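Local coordinates for protein imelysin (Bacteroides ovatus ATCC 8483, PDB 3OYV) that is an imelysin-like protein, probably an outer-membrane metal-binding protein implicated in bacterial iron uptake, at residues Tyr27-Ala32 against Leu324-Gly329. Sequence-based numbering, arbitrary orientation. Where two conformers were deposited one is given.
Sequences YMRNVA and LEWSEG
Arg29 lies full length over one face of the Trp326 indole, the two side chains running in opposite directions. An extended chain, with CG anti to the backbone N (chi1 176°), carries Arg29 over the ring system from aliphatic stem to guanidinium. The stem covers the benzo end: Arg29 CD stands 3.8 Å from the centroid of the Trp326 six-membered ring, 15° off its normal, a CH-pi contact. Farther out, Arg29 CZ lies 3.8 Å from the centroid of the five-membered ring, a cation-pi pair over the face, and the guanidinium and indole planes are only 4° apart. The closest approach is Arg29 NH1 to Trp326 CG at 3.4 Å. In the plane of the guanidinium, Arg29 NH2 donates to a water 2.8 Å away, which in turn donates to Ser327 O, also at 2.8 Å; this bridge, with a weak bond from Arg29 NH2 to Asp330 O, would help hold the group's rotation. Leu324 CD2 sits 3.6 Å above the opposite indole face, near its rim, sandwiching the ring, while Trp326 NE1 is hydrogen-bonded to Asn26 OD1. At the benzo end, beside the helix, Asn30 OD1 lies 4.0 Å from Trp326 CH2, but Asn30 OD1 accepts its hydrogen bond from the backbone N of Val335. The arrangement is a parallel cation-pi stack, here joining helix 21-47 to the loop between helices 319-323 and 343-351 in the largely helical imelysin fold.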
ATOM      1  N   TYR A  27     -11.745  -6.899  18.782  1.00  9.70           N
ATOM      2  CA  TYR A  27     -11.094  -7.341  17.546  1.00 10.55           C
ATOM      3  C   TYR A  27     -10.506  -6.159  16.776  1.00 11.12           C
ATOM      4  O   TYR A  27      -9.418  -6.261  16.224  1.00 11.83           O
ATOM      5  CB  TYR A  27     -11.982  -8.214  16.670  1.00 11.01           C
ATOM      6  CG  TYR A  27     -11.134  -9.020  15.723  1.00  9.74           C
ATOM      7  CD1 TYR A  27     -10.191  -9.929  16.211  1.00 10.60           C
ATOM      8  CD2 TYR A  27     -11.249  -8.856  14.355  1.00 11.06           C
ATOM      9  CE1 TYR A  27      -9.410 -10.658  15.367  1.00 10.41           C
ATOM     10  CE2 TYR A  27     -10.460  -9.600  13.488  1.00 10.37           C
ATOM     11  CZ  TYR A  27      -9.541 -10.508  14.005  1.00 10.75           C
ATOM     12  OH  TYR A  27      -8.746 -11.276  13.168  1.00 12.41           O
HETATM   13  N   MSE A  28     -11.219  -5.030  16.749  1.00 11.09           N
HETATM   14  CA  MSE A  28     -10.654  -3.800  16.153  0.60 11.06           C
HETATM   15  C   MSE A  28      -9.337  -3.468  16.825  1.00 10.52           C
HETATM   16  O   MSE A  28      -8.362  -3.147  16.148  1.00 10.96           O
HETATM   17  CB  MSE A  28     -11.578  -2.594  16.274  0.60 10.66           C
HETATM   18  CG  MSE A  28     -12.642  -2.484  15.244  0.60 12.04           C
HETATM   19 SE   MSE A  28     -13.420  -0.738  15.238  0.60 14.79          SE
HETATM   20  CE  MSE A  28     -14.029  -0.701  17.069  0.60 10.77           C
ATOM     21  N   ARG A  29      -9.342  -3.488  18.161  1.00  9.88           N
ATOM     22  CA  ARG A  29      -8.112  -3.222  18.896  1.00 10.51           C
ATOM     23  C   ARG A  29      -7.002  -4.194  18.496  1.00 10.60           C
ATOM     24  O   ARG A  29      -5.857  -3.799  18.301  1.00 10.41           O
ATOM     25  CB  ARG A  29      -8.316  -3.261  20.427  1.00 10.19           C
ATOM     26  CG  ARG A  29      -7.084  -3.086  21.221  1.00 12.78           C
ATOM     27  CD  ARG A  29      -7.414  -2.945  22.672  1.00 12.58           C
ATOM     28  NE  ARG A  29      -6.167  -3.029  23.429  1.00 15.90           N
ATOM     29  CZ  ARG A  29      -6.050  -2.869  24.744  1.00 16.00           C
ATOM     30  NH1 ARG A  29      -7.111  -2.679  25.478  1.00 17.18           N
ATOM     31  NH2 ARG A  29      -4.855  -2.953  25.325  1.00 18.76           N
ATOM     32  N   ASN A  30      -7.344  -5.476  18.412  1.00 10.23           N
ATOM     33  CA  ASN A  30      -6.364  -6.476  18.050  1.00  9.80           C
ATOM     34  C   ASN A  30      -5.740  -6.182  16.678  1.00  9.66           C
ATOM     35  O   ASN A  30      -4.523  -6.210  16.511  1.00 10.68           O
ATOM     36  CB  ASN A  30      -6.991  -7.870  18.040  1.00 11.59           C
ATOM     37  CG  ASN A  30      -5.929  -8.967  18.027  1.00 10.67           C
ATOM     38  OD1 ASN A  30      -5.204  -9.141  19.001  1.00 12.52           O
ATOM     39  ND2 ASN A  30      -5.792  -9.674  16.892  1.00 13.19           N
ATOM     40  N   VAL A  31      -6.597  -5.901  15.699  1.00  9.40           N
ATOM     41  CA  VAL A  31      -6.106  -5.669  14.339  1.00  9.49           C
ATOM     42  C   VAL A  31      -5.275  -4.377  14.262  1.00  9.43           C
ATOM     43  O   VAL A  31      -4.219  -4.347  13.614  1.00  9.89           O
ATOM     44  CB  VAL A  31      -7.274  -5.676  13.357  1.00 11.10           C
ATOM     45  CG1 VAL A  31      -6.829  -5.272  11.941  1.00 12.82           C
ATOM     46  CG2 VAL A  31      -7.964  -7.056  13.323  1.00 12.59           C
ATOM     47  N   ALA A  32      -5.699  -3.338  14.978  1.00  9.42           N
ATOM     48  CA  ALA A  32      -4.966  -2.068  14.991  1.00  9.18           C
ATOM     49  C   ALA A  32      -3.631  -2.234  15.714  1.00  9.55           C
ATOM     50  O   ALA A  32      -2.632  -1.627  15.320  1.00  9.73           O
ATOM     51  CB  ALA A  32      -5.778  -0.965  15.652  1.00 10.70           C
ATOM     52  N   LEU A 324     -13.058 -11.302  26.170  1.00 12.62           N
ATOM     53  CA  LEU A 324     -11.637 -11.049  26.342  1.00 12.99           C
ATOM     54  C   LEU A 324     -11.372  -9.822  27.218  1.00 13.79           C
ATOM     55  O   LEU A 324     -12.024  -8.782  27.049  1.00 15.42           O
ATOM     56  CB  LEU A 324     -10.966 -10.840  24.972  1.00 13.09           C
ATOM     57  CG  LEU A 324      -9.500 -10.472  24.961  1.00 13.38           C
ATOM     58  CD1 LEU A 324      -8.610 -11.614  25.441  1.00 15.29           C
ATOM     59  CD2 LEU A 324      -9.097 -10.019  23.538  1.00 14.41           C
ATOM     60  N   GLU A 325     -10.385  -9.968  28.100  0.60 13.05           N
ATOM     61  CA  GLU A 325      -9.850  -8.870  28.906  0.60 16.74           C
ATOM     62  C   GLU A 325      -8.385  -8.659  28.508  0.60 17.07           C
ATOM     63  O   GLU A 325      -7.712  -9.610  28.096  0.60 18.98           O
ATOM     64  CB  GLU A 325      -9.973  -9.190  30.400  0.60 17.49           C
ATOM     65  CG  GLU A 325     -11.406  -9.358  30.874  0.60 20.93           C
ATOM     66  CD  GLU A 325     -11.542  -9.930  32.294  0.60 26.96           C
ATOM     67  OE1 GLU A 325     -10.615  -9.754  33.114  0.60 34.53           O
ATOM     68  OE2 GLU A 325     -12.592 -10.554  32.586  0.60 29.19           O
ATOM     69  N   TRP A 326      -7.925  -7.404  28.506  1.00 19.20           N
ATOM     70  CA  TRP A 326      -6.519  -7.114  28.150  1.00 19.32           C
ATOM     71  C   TRP A 326      -5.548  -6.949  29.342  1.00 21.33           C
ATOM     72  O   TRP A 326      -5.958  -6.507  30.419  1.00 22.76           O
ATOM     73  CB  TRP A 326      -6.482  -5.869  27.258  1.00 21.01           C
ATOM     74  CG  TRP A 326      -7.255  -6.055  25.997  1.00 19.41           C
ATOM     75  CD1 TRP A 326      -8.602  -5.990  25.872  1.00 21.18           C
ATOM     76  CD2 TRP A 326      -6.737  -6.318  24.677  1.00 16.69           C
ATOM     77  NE1 TRP A 326      -8.976  -6.191  24.554  1.00 18.90           N
ATOM     78  CE2 TRP A 326      -7.847  -6.410  23.805  1.00 16.09           C
ATOM     79  CE3 TRP A 326      -5.458  -6.428  24.140  1.00 17.98           C
ATOM     80  CZ2 TRP A 326      -7.707  -6.645  22.443  1.00 15.98           C
ATOM     81  CZ3 TRP A 326      -5.321  -6.709  22.780  1.00 19.48           C
ATOM     82  CH2 TRP A 326      -6.426  -6.784  21.953  1.00 18.76           C
ATOM     83  N   SER A 327      -4.266  -7.290  29.144  1.00 23.24           N
ATOM     84  CA  SER A 327      -3.211  -6.991  30.129  1.00 26.87           C
ATOM     85  C   SER A 327      -3.094  -5.497  30.356  1.00 28.46           C
ATOM     86  O   SER A 327      -3.207  -4.707  29.409  1.00 26.45           O
ATOM     87  CB  SER A 327      -1.861  -7.536  29.676  1.00 29.88           C
ATOM     88  OG  SER A 327      -1.916  -8.947  29.574  1.00 35.80           O
ATOM     89  N   GLU A 328      -2.859  -5.109  31.611  1.00 30.01           N
ATOM     90  CA  GLU A 328      -2.903  -3.687  31.984  1.00 31.62           C
ATOM     91  C   GLU A 328      -1.859  -2.881  31.230  1.00 31.95           C
ATOM     92  O   GLU A 328      -0.681  -3.266  31.194  1.00 32.26           O
ATOM     93  CB  GLU A 328      -2.703  -3.472  33.506  1.00 32.82           C
ATOM     94  CG  GLU A 328      -3.906  -3.820  34.380  1.00 34.64           C
ATOM     95  CD  GLU A 328      -5.129  -2.960  34.130  1.00 35.76           C
ATOM     96  OE1 GLU A 328      -5.041  -1.877  33.501  1.00 38.42           O
ATOM     97  OE2 GLU A 328      -6.215  -3.396  34.556  1.00 38.48           O
ATOM     98  N   GLY A 329      -2.330  -1.784  30.620  1.00 31.66           N
ATOM     99  CA  GLY A 329      -1.507  -0.814  29.884  1.00 31.43           C
ATOM    100  C   GLY A 329      -0.665  -1.403  28.766  1.00 29.29           C
ATOM    101  O   GLY A 329       0.388  -0.874  28.457  1.00 31.11           O
TER
HETATM  102  O   HOH W   1      -4.803  -2.877  28.082  0.60 15.43           O